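Local coordinates for beta-lactamase (PDB 4WHI), which is the C-terminal domain of a mycobacterial penicillin-binding protein, a small beta-sheet domain whose own role is unknown, at residues Q7-P12 with H57-T62; F63-S68 with S76-T81. All coordinates share one frame; numbering follows the deposited sequence.

Contact 1 of 2, residues Q7-P12 with H57-T62; sequences QSPANP and HWDGDT
A water donates to Trp58 O at 2.7 Å and reaches Pro9 O through a weak bond of 3.4 Å. Pro12 packs against the Trp58 carbonyl from the loop side, its CB 3.4 Å from Trp58 O. No direct hydrogen bond joins the two segments; the rest is proline against a flat ring and a carboxylate. In Trp58, CG anti to the backbone N (chi1 178°) brings the indole against Pro9, and the two side chains cross at about a right angle. Pro9 CD sits over the centre of the six-membered ring, 3.4 Å from its centroid and just 8° off the ring normal, a CH-pi contact. Pro9 CG lies above the CE2-NE1 side of the five-membered ring, 3.4 Å from Trp58 CE2. The opposite face of the indole carries the cation-pi contact of Lys79, so the ring is sandwiched. Obliquely to the ring, the backbone O of Gln7 comes within 3.1 Å of Trp58 CH2. At the other end of the loop, Pro12 CA rests 3.3 Å from Asp59 OD1, the oxygen that accepts a hydrogen bond from Ala13 N. Trp58 and Asp59 form a classic beta bulge: both of their N-H groups go to Thr62 O, and a type II' turn follows from Asp59 to Thr62. His57 braces that turn with a bond of 2.7 Å from NE2, in its ring plane, to Gly60 O. The contact thus holds a chain segment without regular structure on the protein surface, mostly through dispersion and CH-pi attraction. The water is the one polar bridge between the segments, half of it weak, while Asp59 holds the chain just beyond Pro12 through Ala13 N.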
loop_
_atom_site.group_PDB
_atom_site.type_symbol
_atom_site.label_atom_id
_atom_site.label_comp_id
_atom_site.label_asym_id
_atom_site.label_seq_id
_atom_site.Cartn_x
_atom_site.Cartn_y
_atom_site.Cartn_z
ATOM N N GLN A 7 5.872 -4.070 -16.690
ATOM C CA GLN A 7 5.977 -4.371 -15.258
ATOM C C GLN A 7 4.791 -3.861 -14.411
ATOM O O GLN A 7 4.822 -3.967 -13.184
ATOM C CB GLN A 7 7.329 -3.897 -14.708
ATOM C CG GLN A 7 8.516 -4.669 -15.286
ATOM C CD GLN A 7 8.310 -6.180 -15.261
ATOM O OE1 GLN A 7 8.058 -6.798 -16.298
ATOM N NE2 GLN A 7 8.389 -6.776 -14.070
ATOM N N SER A 8 3.760 -3.328 -15.070
ATOM C CA SER A 8 2.488 -2.957 -14.437
ATOM C C SER A 8 1.366 -3.681 -15.174
ATOM O O SER A 8 1.518 -3.981 -16.357
ATOM C CB SER A 8 2.253 -1.448 -14.549
ATOM O OG SER A 8 3.190 -0.718 -13.777
ATOM N N PRO A 9 0.238 -3.972 -14.497
ATOM C CA PRO A 9 -0.861 -4.605 -15.234
ATOM C C PRO A 9 -1.446 -3.672 -16.300
ATOM O O PRO A 9 -1.741 -2.513 -16.010
ATOM C CB PRO A 9 -1.893 -4.907 -14.138
ATOM C CG PRO A 9 -1.096 -4.976 -12.879
ATOM C CD PRO A 9 -0.033 -3.930 -13.053
ATOM N N ALA A 10 -1.598 -4.181 -17.519
ATOM C CA ALA A 10 -2.054 -3.377 -18.665
ATOM C C ALA A 10 -3.554 -3.102 -18.649
ATOM O O ALA A 10 -4.006 -1.998 -18.971
ATOM C CB ALA A 10 -1.693 -4.082 -19.961
ATOM N N ASN A 11 -4.306 -4.131 -18.281
ATOM C CA ASN A 11 -5.756 -4.140 -18.317
ATOM C C ASN A 11 -6.290 -4.286 -16.893
ATOM O O ASN A 11 -7.025 -5.228 -16.615
ATOM C CB ASN A 11 -6.206 -5.333 -19.188
ATOM C CG ASN A 11 -7.721 -5.491 -19.265
ATOM O OD1 ASN A 11 -8.455 -4.522 -19.447
ATOM N ND2 ASN A 11 -8.192 -6.726 -19.132
ATOM N N PRO A 12 -5.924 -3.366 -15.975
ATOM C CA PRO A 12 -6.355 -3.657 -14.614
ATOM C C PRO A 12 -7.831 -3.366 -14.384
ATOM O O PRO A 12 -8.414 -2.514 -15.058
ATOM C CB PRO A 12 -5.509 -2.699 -13.781
ATOM C CG PRO A 12 -5.367 -1.507 -14.653
ATOM C CD PRO A 12 -5.279 -2.040 -16.061
ATOM N N HIS A 57 -2.270 2.858 -7.756
ATOM C CA HIS A 57 -3.130 1.756 -8.139
ATOM C C HIS A 57 -2.393 0.720 -8.990
ATOM O O HIS A 57 -1.625 1.073 -9.883
ATOM C CB HIS A 57 -4.373 2.252 -8.860
ATOM C CG HIS A 57 -5.390 1.182 -9.053
ATOM N ND1 HIS A 57 -5.790 0.753 -10.296
ATOM C CD2 HIS A 57 -6.045 0.409 -8.154
ATOM C CE1 HIS A 57 -6.671 -0.221 -10.156
ATOM N NE2 HIS A 57 -6.844 -0.448 -8.867
ATOM N N TRP A 58 -2.628 -0.555 -8.680
ATOM C CA TRP A 58 -2.043 -1.683 -9.398
ATOM C C TRP A 58 -3.129 -2.431 -10.185
ATOM O O TRP A 58 -3.103 -2.453 -11.413
ATOM C CB TRP A 58 -1.326 -2.608 -8.412
ATOM C CG TRP A 58 -0.716 -3.852 -8.995
ATOM C CD1 TRP A 58 -1.256 -5.105 -8.998
ATOM C CD2 TRP A 58 0.574 -3.972 -9.617
ATOM N NE1 TRP A 58 -0.396 -5.994 -9.603
ATOM C CE2 TRP A 58 0.738 -5.328 -9.984
ATOM C CE3 TRP A 58 1.602 -3.067 -9.898
ATOM C CZ2 TRP A 58 1.887 -5.799 -10.623
ATOM C CZ3 TRP A 58 2.751 -3.538 -10.535
ATOM C CH2 TRP A 58 2.879 -4.894 -10.889
ATOM N N ASP A 59 -4.085 -3.027 -9.482
ATOM C CA ASP A 59 -5.150 -3.805 -10.126
ATOM C C ASP A 59 -6.225 -4.075 -9.088
ATOM O O ASP A 59 -5.929 -4.598 -8.013
ATOM C CB ASP A 59 -4.579 -5.133 -10.648
ATOM C CG ASP A 59 -5.437 -5.777 -11.730
ATOM O OD1 ASP A 59 -6.641 -5.465 -11.850
ATOM O OD2 ASP A 59 -4.881 -6.618 -12.467
ATOM N N GLY A 60 -7.467 -3.713 -9.399
ATOM C CA GLY A 60 -8.587 -3.998 -8.517
ATOM C C GLY A 60 -8.408 -3.255 -7.210
ATOM O O GLY A 60 -8.260 -2.042 -7.211
ATOM N N ASP A 61 -8.396 -3.990 -6.104
ATOM C CA ASP A 61 -8.215 -3.396 -4.778
ATOM C C ASP A 61 -6.758 -3.464 -4.301
ATOM O O ASP A 61 -6.479 -3.278 -3.118
ATOM C CB ASP A 61 -9.126 -4.087 -3.762
ATOM C CG ASP A 61 -10.593 -3.899 -4.074
ATOM O OD1 ASP A 61 -11.009 -2.777 -4.440
ATOM O OD2 ASP A 61 -11.335 -4.888 -3.955
ATOM N N THR A 62 -5.839 -3.730 -5.224
ATOM C CA THR A 62 -4.420 -3.782 -4.910
ATOM C C THR A 62 -3.730 -2.513 -5.403
ATOM O O THR A 62 -3.952 -2.069 -6.524
ATOM C CB THR A 62 -3.763 -5.034 -5.529
ATOM O OG1 THR A 62 -4.381 -6.207 -4.983
ATOM C CG2 THR A 62 -2.258 -5.081 -5.234
HETATM O O HOH W 1 -1.963 -0.732 -13.129
#

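Contact 2 of 2, residues F63-S68 with S76-T81; sequences FTFTLS and SISKAT
Ser76 opens the pairing with its backbone O, which accepts from Leu67 N at 3.0 Å while its OG sits against Leu67 CD1; that hydroxyl hydrogen-bonds to Leu73 O in the connecting loop. Ile77 follows on the face shared with Thr64 and Thr66. Its CG2, anti to the backbone N, presses on both CB and CG2 of Thr64, each 3.5 Å away, which is tight packing for carbon. Ser78 forms a hydrogen-bonded pair with Phe65: its N donates to Phe65 O at 2.9 Å and its O accepts from Phe65 N. On the other face, Phe65 CG lies between the backbone N and the carbonyl carbon (chi1 59°), which carries the ring over the neighbouring strand, where Ser78 CB lies over its face, 3.9 Å from the centroid and offset toward the rim. Lys79 and Thr64 form a non-hydrogen-bonded pair, with Lys79 CA pointing a C-H at Phe63 O. Ala80 closes the run with two nearly straight backbone bonds to Phe63, while its methyl joins Phe65 on the buried face beside Leu87 and Leu89. This is a twisted antiparallel beta hairpin, one unit of a meander in which the strands follow one another in chain order.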
loop_
_atom_site.group_PDB
_atom_site.type_symbol
_atom_site.label_atom_id
_atom_site.label_comp_id
_atom_site.label_asym_id
_atom_site.label_seq_id
_atom_site.Cartn_x
_atom_site.Cartn_y
_atom_site.Cartn_z
ATOM N N PHE A 63 -2.918 -1.935 -4.521
ATOM C CA PHE A 63 -2.091 -0.777 -4.794
ATOM C C PHE A 63 -0.637 -1.162 -4.533
ATOM O O PHE A 63 -0.348 -2.234 -3.982
ATOM C CB PHE A 63 -2.491 0.380 -3.863
ATOM C CG PHE A 63 -3.867 0.923 -4.125
ATOM C CD1 PHE A 63 -4.994 0.228 -3.699
ATOM C CD2 PHE A 63 -4.042 2.134 -4.792
ATOM C CE1 PHE A 63 -6.264 0.726 -3.941
ATOM C CE2 PHE A 63 -5.321 2.634 -5.032
ATOM C CZ PHE A 63 -6.424 1.925 -4.607
ATOM N N THR A 64 0.284 -0.297 -4.933
ATOM C CA THR A 64 1.684 -0.488 -4.589
ATOM C C THR A 64 2.279 0.780 -4.010
ATOM O O THR A 64 1.758 1.888 -4.204
ATOM C CB THR A 64 2.537 -0.924 -5.799
ATOM O OG1 THR A 64 2.475 0.078 -6.811
ATOM C CG2 THR A 64 2.085 -2.290 -6.369
ATOM N N PHE A 65 3.377 0.602 -3.289
ATOM C CA PHE A 65 4.212 1.715 -2.892
ATOM C C PHE A 65 5.674 1.371 -3.168
ATOM O O PHE A 65 6.027 0.202 -3.390
ATOM C CB PHE A 65 3.970 2.111 -1.433
ATOM C CG PHE A 65 4.215 1.011 -0.437
ATOM C CD1 PHE A 65 3.246 0.046 -0.184
ATOM C CD2 PHE A 65 5.397 0.966 0.291
ATOM C CE1 PHE A 65 3.465 -0.959 0.743
ATOM C CE2 PHE A 65 5.618 -0.036 1.223
ATOM C CZ PHE A 65 4.652 -0.998 1.451
ATOM N N THR A 66 6.513 2.399 -3.194
ATOM C CA THR A 66 7.939 2.219 -3.463
ATOM C C THR A 66 8.720 2.477 -2.179
ATOM O O THR A 66 8.452 3.441 -1.461
ATOM C CB THR A 66 8.430 3.137 -4.603
ATOM O OG1 THR A 66 8.001 4.482 -4.367
ATOM C CG2 THR A 66 7.872 2.673 -5.951
ATOM N N LEU A 67 9.684 1.604 -1.897
ATOM C CA LEU A 67 10.394 1.640 -0.630
ATOM C C LEU A 67 11.323 2.849 -0.550
ATOM O O LEU A 67 11.774 3.368 -1.569
ATOM C CB LEU A 67 11.156 0.330 -0.407
ATOM C CG LEU A 67 10.275 -0.931 -0.380
ATOM C CD1 LEU A 67 11.111 -2.158 -0.043
ATOM C CD2 LEU A 67 9.124 -0.783 0.604
ATOM N N SER A 68 11.571 3.298 0.677
ATOM C CA SER A 68 12.310 4.526 0.933
ATOM C C SER A 68 13.814 4.332 0.763
ATOM O O SER A 68 14.307 3.202 0.677
ATOM C CB SER A 68 12.016 5.035 2.341
ATOM O OG SER A 68 12.825 4.382 3.300
ATOM N N SER A 76 12.042 -0.316 -4.797
ATOM C CA SER A 76 11.374 -1.574 -5.095
ATOM C C SER A 76 9.879 -1.431 -4.789
ATOM O O SER A 76 9.473 -0.669 -3.903
ATOM C CB SER A 76 12.018 -2.761 -4.364
ATOM O OG SER A 76 12.018 -2.589 -2.970
ATOM N N ILE A 77 9.077 -2.150 -5.561
ATOM C CA ILE A 77 7.624 -2.044 -5.528
ATOM C C ILE A 77 7.084 -3.081 -4.545
ATOM O O ILE A 77 7.477 -4.251 -4.570
ATOM C CB ILE A 77 7.040 -2.218 -6.952
ATOM C CG1 ILE A 77 7.499 -1.048 -7.833
ATOM C CG2 ILE A 77 5.523 -2.266 -6.927
ATOM C CD1 ILE A 77 7.095 -1.141 -9.290
ATOM N N SER A 78 6.191 -2.638 -3.667
ATOM C CA SER A 78 5.636 -3.486 -2.617
ATOM C C SER A 78 4.112 -3.394 -2.662
ATOM O O SER A 78 3.567 -2.307 -2.831
ATOM C CB SER A 78 6.158 -3.019 -1.264
ATOM O OG SER A 78 5.781 -3.904 -0.236
ATOM N N LYS A 79 3.431 -4.532 -2.543
ATOM C CA LYS A 79 1.965 -4.571 -2.657
ATOM C C LYS A 79 1.211 -4.289 -1.364
ATOM O O LYS A 79 1.580 -4.762 -0.281
ATOM C CB LYS A 79 1.479 -5.917 -3.219
ATOM C CG LYS A 79 1.710 -6.095 -4.708
ATOM C CD LYS A 79 0.962 -7.309 -5.232
ATOM C CE LYS A 79 1.693 -7.955 -6.398
ATOM N NZ LYS A 79 2.112 -6.966 -7.427
ATOM N N ALA A 80 0.123 -3.540 -1.527
ATOM C CA ALA A 80 -0.844 -3.250 -0.479
ATOM C C ALA A 80 -2.216 -3.676 -0.980
ATOM O O ALA A 80 -2.788 -3.033 -1.861
ATOM C CB ALA A 80 -0.833 -1.768 -0.156
ATOM N N THR A 81 -2.744 -4.762 -0.422
ATOM C CA THR A 81 -3.980 -5.367 -0.919
ATOM C C THR A 81 -5.099 -5.145 0.082
ATOM O O THR A 81 -5.018 -5.589 1.227
ATOM C CB THR A 81 -3.801 -6.875 -1.160
ATOM O OG1 THR A 81 -2.700 -7.082 -2.051
ATOM C CG2 THR A 81 -5.059 -7.490 -1.771
#

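From the N terminus, the irregular loop 7-12 comes first; its partner in contact 1 lies beyond strands 23-25, 33-38 and 41-46, at the end of strand 51-59 and in the turn after it. Contact 2 opens directly afterward at Phe63 and closes a much shorter loop, seven residues long, when strand 77-83 returns. The two are therefore in series, neither nested nor crossed. They meet side by side where strand 51-59 adjoins strand 62-66: His57 packs on Phe63 and Trp58 on Thr64. Contact 1 ties the N-terminal loop to the end of strand 51-59, contact 2 joins strand 62-66 to strand 77-83, and the cation-pi pair of Trp58 with Lys79 links them further.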